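Local structure of probable adenylyl-sulfate kinase (Aeropyrum pernix, 2YVU) at residues D50-R53 and T54-E58; R79-R83 and N84-V88; V119-L123 and E124-R128. The protein catalyses the ATP-dependent phosphorylation of adenosine 5'-phosphosulfate to 3'-phosphoadenylyl sulfate, the activated form of sulfate. All blocks are in the same frame, centred on the assembly; numbering follows the deposited sequence.

All three contacts are local and all concern the end of a helix in one P-loop kinase fold. In 50-58 and 79-88 the chain leaves a helix, and some of the last carbonyls each accept two donors; in 119-128 the chain enters one, and a serine hydroxyl does the capping. Interaction 2 is buried, joins helix 64-82 to strand 87-91, and combines an aliphatic flank with an amide and a guanidinium that meet a glutamate of the second subunit. Interaction 1 is partly buried and built on an indole; it too meets the second subunit. Interaction 3, about 31 Å from interaction 2 between centres, also reaches the parallel sheet but touches no other chain of the assembly, and charged residues face outward.

Interaction 1 (D50-R53 and T54-E58); sequences DWAR and TTVSE
Thr55 sets its hydroxyl squarely over the indole of Trp51: OG1 stands 3.3 Å above the ring plane, over its centre, and the two side chains cross at about a right angle. The same hydroxyl donates to the backbone O of Trp51, with Thr55 OG1 to Trp51 O 3.0 Å, so its hydrogen is spent on the carbonyl and it is the oxygen that rests on the ring. Two torsions bring this about. CG of Trp51 anti to its backbone N (chi1 163°), beside the carbonyl carbon, carries the indole forward to the residues after the helix, while OG1 of Thr55 is tucked between its own N and carbonyl carbon (chi1 64°). Val56 meets the benzo end of the ring at a slant, its CG1 lying 3.8 Å from CH2 of Trp51. These contacts line the turn by which the chain leaves helix 49-53, the short helix after strand 44-48 in this P-loop kinase fold. Backbone bonds tie the turn: Trp51 O also accepts from Thr54 N at 3.1 Å, from the carbonyl face opposite to the hydroxyl. Ala52 O is gripped likewise on both faces, by Thr55 N and by Ser57 N, each 3.0 Å from it. Trp76 of the second subunit meets the Trp51 ring edge-to-face and also packs on Thr55 and Val56, which places the turn in the dimer interface. Replacing the indole by an alanine side chain is likely to leave Thr55 OG1 and the Val56 methyls without their platform and Trp76 of the second subunit without its aromatic partner. Farther from the ring, Arg53 NH2 lies 3.4 Å from Asp50 OD1, a purely electrostatic pairing in which the oxygen lies well out of the guanidinium plane.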
ATOM      1  N   ASP A  50      -5.104   6.374 -11.356  1.00 36.91           N
ATOM      2  CA  ASP A  50      -6.376   5.741 -11.637  1.00 41.46           C
ATOM      3  C   ASP A  50      -6.583   4.536 -10.721  1.00 38.40           C
ATOM      4  O   ASP A  50      -7.691   4.290 -10.242  1.00 39.60           O
ATOM      5  CB  ASP A  50      -6.452   5.341 -13.117  1.00 45.27           C
ATOM      6  CG  ASP A  50      -6.690   6.545 -14.035  1.00 50.25           C
ATOM      7  OD1 ASP A  50      -6.639   7.696 -13.547  1.00 46.50           O
ATOM      8  OD2 ASP A  50      -6.923   6.344 -15.249  1.00 52.65           O
ATOM      9  N   TRP A  51      -5.523   3.788 -10.462  1.00 31.30           N
ATOM     10  CA  TRP A  51      -5.640   2.637  -9.575  1.00 31.54           C
ATOM     11  C   TRP A  51      -5.888   3.128  -8.160  1.00 29.05           C
ATOM     12  O   TRP A  51      -6.836   2.714  -7.500  1.00 31.81           O
ATOM     13  CB  TRP A  51      -4.356   1.806  -9.599  1.00 30.08           C
ATOM     14  CG  TRP A  51      -4.233   0.866  -8.438  1.00 30.93           C
ATOM     15  CD1 TRP A  51      -4.885  -0.328  -8.271  1.00 33.84           C
ATOM     16  CD2 TRP A  51      -3.441   1.060  -7.257  1.00 31.33           C
ATOM     17  NE1 TRP A  51      -4.544  -0.885  -7.056  1.00 34.35           N
ATOM     18  CE2 TRP A  51      -3.661  -0.055  -6.415  1.00 34.00           C
ATOM     19  CE3 TRP A  51      -2.571   2.069  -6.828  1.00 23.99           C
ATOM     20  CZ2 TRP A  51      -3.040  -0.188  -5.169  1.00 27.15           C
ATOM     21  CZ3 TRP A  51      -1.956   1.935  -5.594  1.00 24.55           C
ATOM     22  CH2 TRP A  51      -2.194   0.814  -4.777  1.00 25.48           C
ATOM     23  N   ALA A  52      -5.026   4.025  -7.698  1.00 27.49           N
ATOM     24  CA  ALA A  52      -5.125   4.562  -6.342  1.00 30.34           C
ATOM     25  C   ALA A  52      -6.484   5.180  -6.039  1.00 35.07           C
ATOM     26  O   ALA A  52      -7.021   5.026  -4.944  1.00 34.39           O
ATOM     27  CB  ALA A  52      -4.032   5.609  -6.124  1.00 28.40           C
ATOM     28  N   ARG A  53      -7.028   5.889  -7.020  1.00 35.80           N
ATOM     29  CA  ARG A  53      -8.294   6.580  -6.878  1.00 37.52           C
ATOM     30  C   ARG A  53      -9.455   5.674  -6.472  1.00 39.26           C
ATOM     31  O   ARG A  53     -10.399   6.128  -5.837  1.00 40.93           O
ATOM     32  CB  ARG A  53      -8.602   7.301  -8.187  1.00 43.82           C
ATOM     33  CG  ARG A  53      -9.765   8.270  -8.139  1.00 62.23           C
ATOM     34  CD  ARG A  53      -9.967   8.877  -9.517  1.00 64.57           C
ATOM     35  NE  ARG A  53      -9.728   7.869 -10.546  1.00 72.00           N
ATOM     36  CZ  ARG A  53     -10.098   7.982 -11.816  1.00 78.77           C
ATOM     37  NH1 ARG A  53     -10.740   9.073 -12.235  1.00 79.05           N
ATOM     38  NH2 ARG A  53      -9.822   7.000 -12.667  1.00 78.45           N
ATOM     39  N   THR A  54      -9.398   4.394  -6.824  1.00 39.28           N
ATOM     40  CA  THR A  54     -10.481   3.504  -6.442  1.00 42.31           C
ATOM     41  C   THR A  54     -10.053   2.506  -5.382  1.00 43.04           C
ATOM     42  O   THR A  54     -10.814   1.593  -5.050  1.00 45.53           O
ATOM     43  CB  THR A  54     -11.030   2.707  -7.647  1.00 42.37           C
ATOM     44  OG1 THR A  54      -9.988   1.898  -8.201  1.00 39.98           O
ATOM     45  CG2 THR A  54     -11.563   3.656  -8.711  1.00 40.17           C
ATOM     46  N   THR A  55      -8.852   2.667  -4.833  1.00 38.11           N
ATOM     47  CA  THR A  55      -8.397   1.702  -3.836  1.00 30.48           C
ATOM     48  C   THR A  55      -7.816   2.275  -2.546  1.00 32.21           C
ATOM     49  O   THR A  55      -8.513   2.409  -1.555  1.00 31.87           O
ATOM     50  CB  THR A  55      -7.352   0.732  -4.449  1.00 30.73           C
ATOM     51  OG1 THR A  55      -6.180   1.476  -4.831  1.00 24.80           O
ATOM     52  CG2 THR A  55      -7.946  -0.004  -5.671  1.00 24.64           C
ATOM     53  N   VAL A  56      -6.536   2.624  -2.569  1.00 25.84           N
ATOM     54  CA  VAL A  56      -5.865   3.121  -1.372  1.00 26.44           C
ATOM     55  C   VAL A  56      -6.072   4.587  -1.040  1.00 28.42           C
ATOM     56  O   VAL A  56      -5.892   5.008   0.098  1.00 25.86           O
ATOM     57  CB  VAL A  56      -4.341   2.815  -1.452  1.00 27.00           C
ATOM     58  CG1 VAL A  56      -4.137   1.308  -1.605  1.00 21.75           C
ATOM     59  CG2 VAL A  56      -3.709   3.545  -2.629  1.00 21.78           C
ATOM     60  N   SER A  57      -6.464   5.370  -2.035  1.00 31.97           N
ATOM     61  CA  SER A  57      -6.689   6.789  -1.827  1.00 34.28           C
ATOM     62  C   SER A  57      -8.059   7.146  -2.401  1.00 34.99           C
ATOM     63  O   SER A  57      -8.253   8.233  -2.913  1.00 32.21           O
ATOM     64  CB  SER A  57      -5.596   7.594  -2.539  1.00 27.31           C
ATOM     65  OG  SER A  57      -4.311   7.141  -2.154  1.00 32.39           O
ATOM     66  N   GLU A  58      -9.007   6.224  -2.282  1.00 39.62           N
ATOM     67  CA  GLU A  58     -10.349   6.407  -2.835  1.00 45.70           C
ATOM     68  C   GLU A  58     -11.225   7.602  -2.461  1.00 50.70           C
ATOM     69  O   GLU A  58     -12.041   8.033  -3.279  1.00 55.50           O
ATOM     70  CB  GLU A  58     -11.181   5.144  -2.614  1.00 44.67           C
ATOM     71  CG  GLU A  58     -12.537   5.195  -3.308  1.00 47.98           C
ATOM     72  CD  GLU A  58     -13.315   3.902  -3.171  1.00 49.71           C
ATOM     73  OE1 GLU A  58     -13.879   3.449  -4.191  1.00 56.78           O
ATOM     74  OE2 GLU A  58     -13.368   3.343  -2.052  1.00 45.26           O
TER

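Interaction 2 (R79-R83 and N84-V88); sequences RLLAR and NGVIV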
ATOM      1  N   ARG A  79       7.664   1.505  -0.680  1.00 22.51           N
ATOM      2  CA  ARG A  79       8.787   1.088   0.143  1.00 24.09           C
ATOM      3  C   ARG A  79       8.593  -0.359   0.640  1.00 27.71           C
ATOM      4  O   ARG A  79       9.516  -1.184   0.592  1.00 24.04           O
ATOM      5  CB  ARG A  79       8.937   2.082   1.303  1.00 24.16           C
ATOM      6  CG  ARG A  79       9.827   1.636   2.453  1.00 30.57           C
ATOM      7  CD  ARG A  79      10.041   2.801   3.431  1.00 29.07           C
ATOM      8  NE  ARG A  79      10.710   2.410   4.674  1.00 31.03           N
ATOM      9  CZ  ARG A  79      11.119   3.271   5.609  1.00 34.15           C
ATOM     10  NH1 ARG A  79      10.940   4.578   5.452  1.00 29.23           N
ATOM     11  NH2 ARG A  79      11.694   2.828   6.715  1.00 34.36           N
ATOM     12  N   LEU A  80       7.382  -0.671   1.101  1.00 27.64           N
ATOM     13  CA  LEU A  80       7.088  -2.012   1.572  1.00 24.04           C
ATOM     14  C   LEU A  80       7.251  -3.032   0.449  1.00 23.05           C
ATOM     15  O   LEU A  80       7.824  -4.092   0.647  1.00 22.58           O
ATOM     16  CB  LEU A  80       5.662  -2.087   2.107  1.00 28.26           C
ATOM     17  CG  LEU A  80       5.437  -2.054   3.620  1.00 38.36           C
ATOM     18  CD1 LEU A  80       6.367  -1.088   4.286  1.00 33.63           C
ATOM     19  CD2 LEU A  80       3.971  -1.675   3.874  1.00 35.92           C
ATOM     20  N   LEU A  81       6.734  -2.729  -0.727  1.00 22.20           N
ATOM     21  CA  LEU A  81       6.854  -3.688  -1.821  1.00 23.92           C
ATOM     22  C   LEU A  81       8.324  -3.861  -2.211  1.00 27.36           C
ATOM     23  O   LEU A  81       8.824  -4.984  -2.374  1.00 27.16           O
ATOM     24  CB  LEU A  81       6.041  -3.216  -3.036  1.00 20.42           C
ATOM     25  CG  LEU A  81       4.503  -3.347  -2.959  1.00 27.32           C
ATOM     26  CD1 LEU A  81       3.838  -2.489  -4.044  1.00 22.09           C
ATOM     27  CD2 LEU A  81       4.098  -4.806  -3.129  1.00 25.83           C
ATOM     28  N   ALA A  82       9.021  -2.741  -2.337  1.00 22.07           N
ATOM     29  CA  ALA A  82      10.411  -2.782  -2.761  1.00 27.42           C
ATOM     30  C   ALA A  82      11.335  -3.496  -1.783  1.00 21.87           C
ATOM     31  O   ALA A  82      12.257  -4.193  -2.209  1.00 27.42           O
ATOM     32  CB  ALA A  82      10.912  -1.359  -3.045  1.00 24.58           C
ATOM     33  N   ARG A  83      11.111  -3.331  -0.484  1.00 29.88           N
ATOM     34  CA  ARG A  83      11.966  -4.026   0.467  1.00 32.57           C
ATOM     35  C   ARG A  83      11.679  -5.519   0.422  1.00 37.13           C
ATOM     36  O   ARG A  83      12.392  -6.307   1.048  1.00 35.84           O
ATOM     37  CB  ARG A  83      11.804  -3.479   1.900  1.00 31.66           C
ATOM     38  CG  ARG A  83      10.531  -3.837   2.658  1.00 30.77           C
ATOM     39  CD  ARG A  83      10.493  -2.962   3.900  1.00 26.66           C
ATOM     40  NE  ARG A  83       9.447  -3.297   4.869  1.00 29.59           N
ATOM     41  CZ  ARG A  83       9.138  -2.507   5.894  1.00 32.25           C
ATOM     42  NH1 ARG A  83       9.795  -1.358   6.049  1.00 31.81           N
ATOM     43  NH2 ARG A  83       8.207  -2.859   6.773  1.00 26.10           N
ATOM     44  N   ASN A  84      10.638  -5.920  -0.313  1.00 28.16           N
ATOM     45  CA  ASN A  84      10.349  -7.344  -0.430  1.00 31.01           C
ATOM     46  C   ASN A  84      10.648  -7.870  -1.819  1.00 29.31           C
ATOM     47  O   ASN A  84      10.031  -8.824  -2.268  1.00 30.02           O
ATOM     48  CB  ASN A  84       8.901  -7.654  -0.035  1.00 29.53           C
ATOM     49  CG  ASN A  84       8.695  -7.594   1.473  1.00 24.93           C
ATOM     50  OD1 ASN A  84       9.092  -8.502   2.197  1.00 31.93           O
ATOM     51  ND2 ASN A  84       8.104  -6.513   1.950  1.00 24.64           N
ATOM     52  N   GLY A  85      11.586  -7.217  -2.504  1.00 27.12           N
ATOM     53  CA  GLY A  85      12.008  -7.667  -3.824  1.00 27.31           C
ATOM     54  C   GLY A  85      11.256  -7.216  -5.058  1.00 28.31           C
ATOM     55  O   GLY A  85      11.570  -7.652  -6.150  1.00 30.71           O
ATOM     56  N   VAL A  86      10.297  -6.312  -4.901  1.00 24.57           N
ATOM     57  CA  VAL A  86       9.506  -5.858  -6.017  1.00 22.40           C
ATOM     58  C   VAL A  86      10.011  -4.587  -6.694  1.00 28.68           C
ATOM     59  O   VAL A  86      10.450  -3.652  -6.035  1.00 26.34           O
ATOM     60  CB  VAL A  86       8.064  -5.588  -5.553  1.00 28.07           C
ATOM     61  CG1 VAL A  86       7.207  -5.159  -6.734  1.00 21.33           C
ATOM     62  CG2 VAL A  86       7.498  -6.830  -4.857  1.00 22.21           C
ATOM     63  N   ILE A  87       9.927  -4.562  -8.017  1.00 26.51           N
ATOM     64  CA  ILE A  87      10.293  -3.385  -8.790  1.00 25.07           C
ATOM     65  C   ILE A  87       8.995  -2.584  -8.854  1.00 24.72           C
ATOM     66  O   ILE A  87       8.019  -3.025  -9.466  1.00 22.32           O
ATOM     67  CB  ILE A  87      10.749  -3.770 -10.220  1.00 24.56           C
ATOM     68  CG1 ILE A  87      12.090  -4.533 -10.151  1.00 25.13           C
ATOM     69  CG2 ILE A  87      10.885  -2.496 -11.080  1.00 22.47           C
ATOM     70  CD1 ILE A  87      12.595  -5.050 -11.510  1.00 28.34           C
ATOM     71  N   VAL A  88       8.975  -1.421  -8.210  1.00 21.51           N
ATOM     72  CA  VAL A  88       7.757  -0.620  -8.172  1.00 23.49           C
ATOM     73  C   VAL A  88       7.823   0.538  -9.128  1.00 26.75           C
ATOM     74  O   VAL A  88       8.646   1.434  -8.960  1.00 25.40           O
ATOM     75  CB  VAL A  88       7.520  -0.060  -6.784  1.00 19.22           C
ATOM     76  CG1 VAL A  88       6.076   0.543  -6.685  1.00 18.68           C
ATOM     77  CG2 VAL A  88       7.748  -1.164  -5.761  1.00 19.10           C
TER
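Asn84 reaches back to the last turn of helix 64-82, its ND2 donating to the backbone O of Leu80 at 2.8 Å. It does so from within the Schellman motif that ends the helix: Val86 N bonds to Leu81 O, Gly85 N to Ala82 O, and Gly85, with phi 86°, is the C-prime residue. The Asn84 amide gets its position from CG lying beside the backbone N (chi1 -75°). Arg83 runs alongside, pointing the same way, yet the guanidinium and amide planes are turned 63° apart. Leu80 CD1 sits against the centre of that guanidinium, 3.5 Å from its plane. Both polar ends converge on Glu45 of the second subunit, which takes a salt bridge from Arg83 NE and a hydrogen bond from Asn84 ND2. The other flank is aliphatic. Val86 and Val88, both directed at the helix, face Leu81 as the chain enters strand 87-91 and completes the beta-alpha-beta crossover from strand 44-48; Leu81 CB is 4.0 Å from Val86 CB and 3.8 Å from Val88 CG2. Leu81 O lies between two donors on opposite faces of its carbonyl plane, Val86 N at 3.2 Å and Asn84 N at 2.9 Å.

Interaction 3 (V119-L123 and E124-R128); sequences VKASL and EEVIR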
ATOM      1  N   VAL A 119       9.476  12.706 -17.394  1.00 26.54           N
ATOM      2  CA  VAL A 119       8.799  12.485 -18.663  1.00 26.01           C
ATOM      3  C   VAL A 119       8.460  13.908 -19.122  1.00 26.80           C
ATOM      4  O   VAL A 119       7.505  14.533 -18.653  1.00 26.46           O
ATOM      5  CB  VAL A 119       7.533  11.632 -18.455  1.00 32.64           C
ATOM      6  CG1 VAL A 119       6.855  11.338 -19.802  1.00 27.54           C
ATOM      7  CG2 VAL A 119       7.918  10.333 -17.745  1.00 26.56           C
ATOM      8  N   LYS A 120       9.264  14.393 -20.056  1.00 27.95           N
ATOM      9  CA  LYS A 120       9.194  15.766 -20.531  1.00 30.20           C
ATOM     10  C   LYS A 120       8.330  16.080 -21.739  1.00 29.61           C
ATOM     11  O   LYS A 120       8.525  15.526 -22.831  1.00 32.72           O
ATOM     12  CB  LYS A 120      10.632  16.241 -20.764  1.00 25.22           C
ATOM     13  CG  LYS A 120      10.786  17.629 -21.347  1.00 31.77           C
ATOM     14  CD  LYS A 120      12.268  17.990 -21.367  1.00 34.02           C
ATOM     15  CE  LYS A 120      12.495  19.414 -21.858  1.00 47.86           C
ATOM     16  NZ  LYS A 120      12.012  19.592 -23.262  1.00 52.92           N
ATOM     17  N   ALA A 121       7.393  16.997 -21.511  1.00 27.76           N
ATOM     18  CA  ALA A 121       6.433  17.482 -22.493  1.00 32.45           C
ATOM     19  C   ALA A 121       5.937  18.861 -22.031  1.00 33.41           C
ATOM     20  O   ALA A 121       5.588  19.039 -20.874  1.00 36.46           O
ATOM     21  CB  ALA A 121       5.253  16.515 -22.588  1.00 32.85           C
ATOM     22  N   SER A 122       5.893  19.843 -22.923  1.00 36.78           N
ATOM     23  CA  SER A 122       5.430  21.159 -22.515  1.00 32.40           C
ATOM     24  C   SER A 122       3.938  21.160 -22.271  1.00 32.21           C
ATOM     25  O   SER A 122       3.212  20.287 -22.746  1.00 28.45           O
ATOM     26  CB  SER A 122       5.741  22.202 -23.584  1.00 40.26           C
ATOM     27  OG  SER A 122       4.866  22.045 -24.679  1.00 29.62           O
ATOM     28  N   LEU A 123       3.492  22.165 -21.525  1.00 32.75           N
ATOM     29  CA  LEU A 123       2.092  22.361 -21.195  1.00 32.81           C
ATOM     30  C   LEU A 123       1.253  22.531 -22.466  1.00 30.74           C
ATOM     31  O   LEU A 123       0.200  21.931 -22.607  1.00 32.57           O
ATOM     32  CB  LEU A 123       1.953  23.628 -20.354  1.00 40.83           C
ATOM     33  CG  LEU A 123       0.778  23.790 -19.394  1.00 49.14           C
ATOM     34  CD1 LEU A 123       0.435  25.267 -19.340  1.00 48.43           C
ATOM     35  CD2 LEU A 123      -0.422  22.967 -19.827  1.00 48.31           C
ATOM     36  N   GLU A 124       1.717  23.376 -23.377  1.00 30.21           N
ATOM     37  CA  GLU A 124       0.979  23.622 -24.608  1.00 35.72           C
ATOM     38  C   GLU A 124       0.944  22.354 -25.423  1.00 38.07           C
ATOM     39  O   GLU A 124      -0.020  22.091 -26.132  1.00 33.26           O
ATOM     40  CB  GLU A 124       1.640  24.726 -25.436  1.00 35.72           C
ATOM     41  CG  GLU A 124       1.691  26.078 -24.756  1.00 47.42           C
ATOM     42  CD  GLU A 124       2.324  27.146 -25.639  1.00 56.41           C
ATOM     43  OE1 GLU A 124       3.267  26.829 -26.396  1.00 58.96           O
ATOM     44  OE2 GLU A 124       1.885  28.311 -25.564  1.00 62.32           O
ATOM     45  N   GLU A 125       2.016  21.570 -25.326  1.00 35.43           N
ATOM     46  CA  GLU A 125       2.080  20.333 -26.067  1.00 33.40           C
ATOM     47  C   GLU A 125       1.078  19.313 -25.558  1.00 32.31           C
ATOM     48  O   GLU A 125       0.415  18.677 -26.364  1.00 38.16           O
ATOM     49  CB  GLU A 125       3.500  19.741 -26.045  1.00 39.25           C
ATOM     50  CG  GLU A 125       3.583  18.366 -26.724  1.00 45.28           C
ATOM     51  CD  GLU A 125       3.266  18.404 -28.232  1.00 53.35           C
ATOM     52  OE1 GLU A 125       2.900  17.345 -28.795  1.00 46.58           O
ATOM     53  OE2 GLU A 125       3.397  19.483 -28.858  1.00 52.10           O
ATOM     54  N   VAL A 126       0.938  19.138 -24.244  1.00 33.27           N
ATOM     55  CA  VAL A 126      -0.031  18.144 -23.777  1.00 31.42           C
ATOM     56  C   VAL A 126      -1.461  18.615 -24.038  1.00 30.24           C
ATOM     57  O   VAL A 126      -2.347  17.802 -24.256  1.00 30.69           O
ATOM     58  CB  VAL A 126       0.145  17.752 -22.258  1.00 33.48           C
ATOM     59  CG1 VAL A 126       1.490  17.077 -22.061  1.00 29.91           C
ATOM     60  CG2 VAL A 126       0.036  18.963 -21.344  1.00 27.94           C
ATOM     61  N   ILE A 127      -1.684  19.924 -24.039  1.00 30.40           N
ATOM     62  CA  ILE A 127      -3.022  20.436 -24.315  1.00 32.93           C
ATOM     63  C   ILE A 127      -3.340  20.183 -25.805  1.00 36.60           C
ATOM     64  O   ILE A 127      -4.388  19.634 -26.153  1.00 36.48           O
ATOM     65  CB  ILE A 127      -3.114  21.941 -24.004  1.00 34.45           C
ATOM     66  CG1 ILE A 127      -3.127  22.159 -22.486  1.00 33.22           C
ATOM     67  CG2 ILE A 127      -4.381  22.518 -24.618  1.00 34.41           C
ATOM     68  CD1 ILE A 127      -2.989  23.619 -22.067  1.00 34.72           C
ATOM     69  N   ARG A 128      -2.403  20.565 -26.666  1.00 33.41           N
ATOM     70  CA  ARG A 128      -2.537  20.391 -28.113  1.00 41.71           C
ATOM     71  C   ARG A 128      -2.769  18.917 -28.487  1.00 37.79           C
ATOM     72  O   ARG A 128      -3.522  18.598 -29.406  1.00 40.34           O
ATOM     73  CB  ARG A 128      -1.259  20.911 -28.801  1.00 37.64           C
ATOM     74  CG  ARG A 128      -1.485  21.872 -29.963  1.00 48.49           C
ATOM     75  CD  ARG A 128      -0.338  22.895 -30.089  1.00 45.96           C
ATOM     76  NE  ARG A 128       0.979  22.267 -30.044  1.00 46.54           N
ATOM     77  CZ  ARG A 128       2.087  22.865 -29.622  1.00 44.79           C
ATOM     78  NH1 ARG A 128       2.054  24.124 -29.208  1.00 49.91           N
ATOM     79  NH2 ARG A 128       3.228  22.191 -29.579  1.00 51.75           N
TER
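Ala121 and Val126 form the inner, buried end of this contact, with Ala121 CB pointing at the helix and lying 3.8 Å from Val126 CG1. The Ala121 side chain is also about 4 Å from that of Ser24, a residue of the P-loop that by similarity binds ATP. Next to this pair the packing stays close: the other Val126 methyl, CG2, is 3.2 Å from Leu123 O. Here strand 114-120 gives way to helix 123-129, and Ser122 is the N-cap. Its OG, held between the backbone N and the carbonyl carbon (chi1 74°), accepts from Glu125 N at 3.0 Å with an N-H...O angle of 143°. Ser122 N is bonded to Glu166 OE1. The first helical bond follows, Val126 N to Ser122 O at 3.0 Å. Toward the outside the contact changes character. Leu123 and Ile127 are only partly covered and slant across each other, Leu123 CD2 meeting Ile127 CD1 at 3.5 Å; both touch a crystal neighbour, so this tight approach is a doubtful guide to their positions in solution. On the solvent side Glu125 bends at chi2 and forms a salt bridge with Arg128, NH2 of Arg128 donating to Glu125 OE2 at 2.8 Å with the oxygen 31° out of the guanidinium plane, while Glu125 OE1 pairs with Arg129; Arg128 too touches a crystal neighbour.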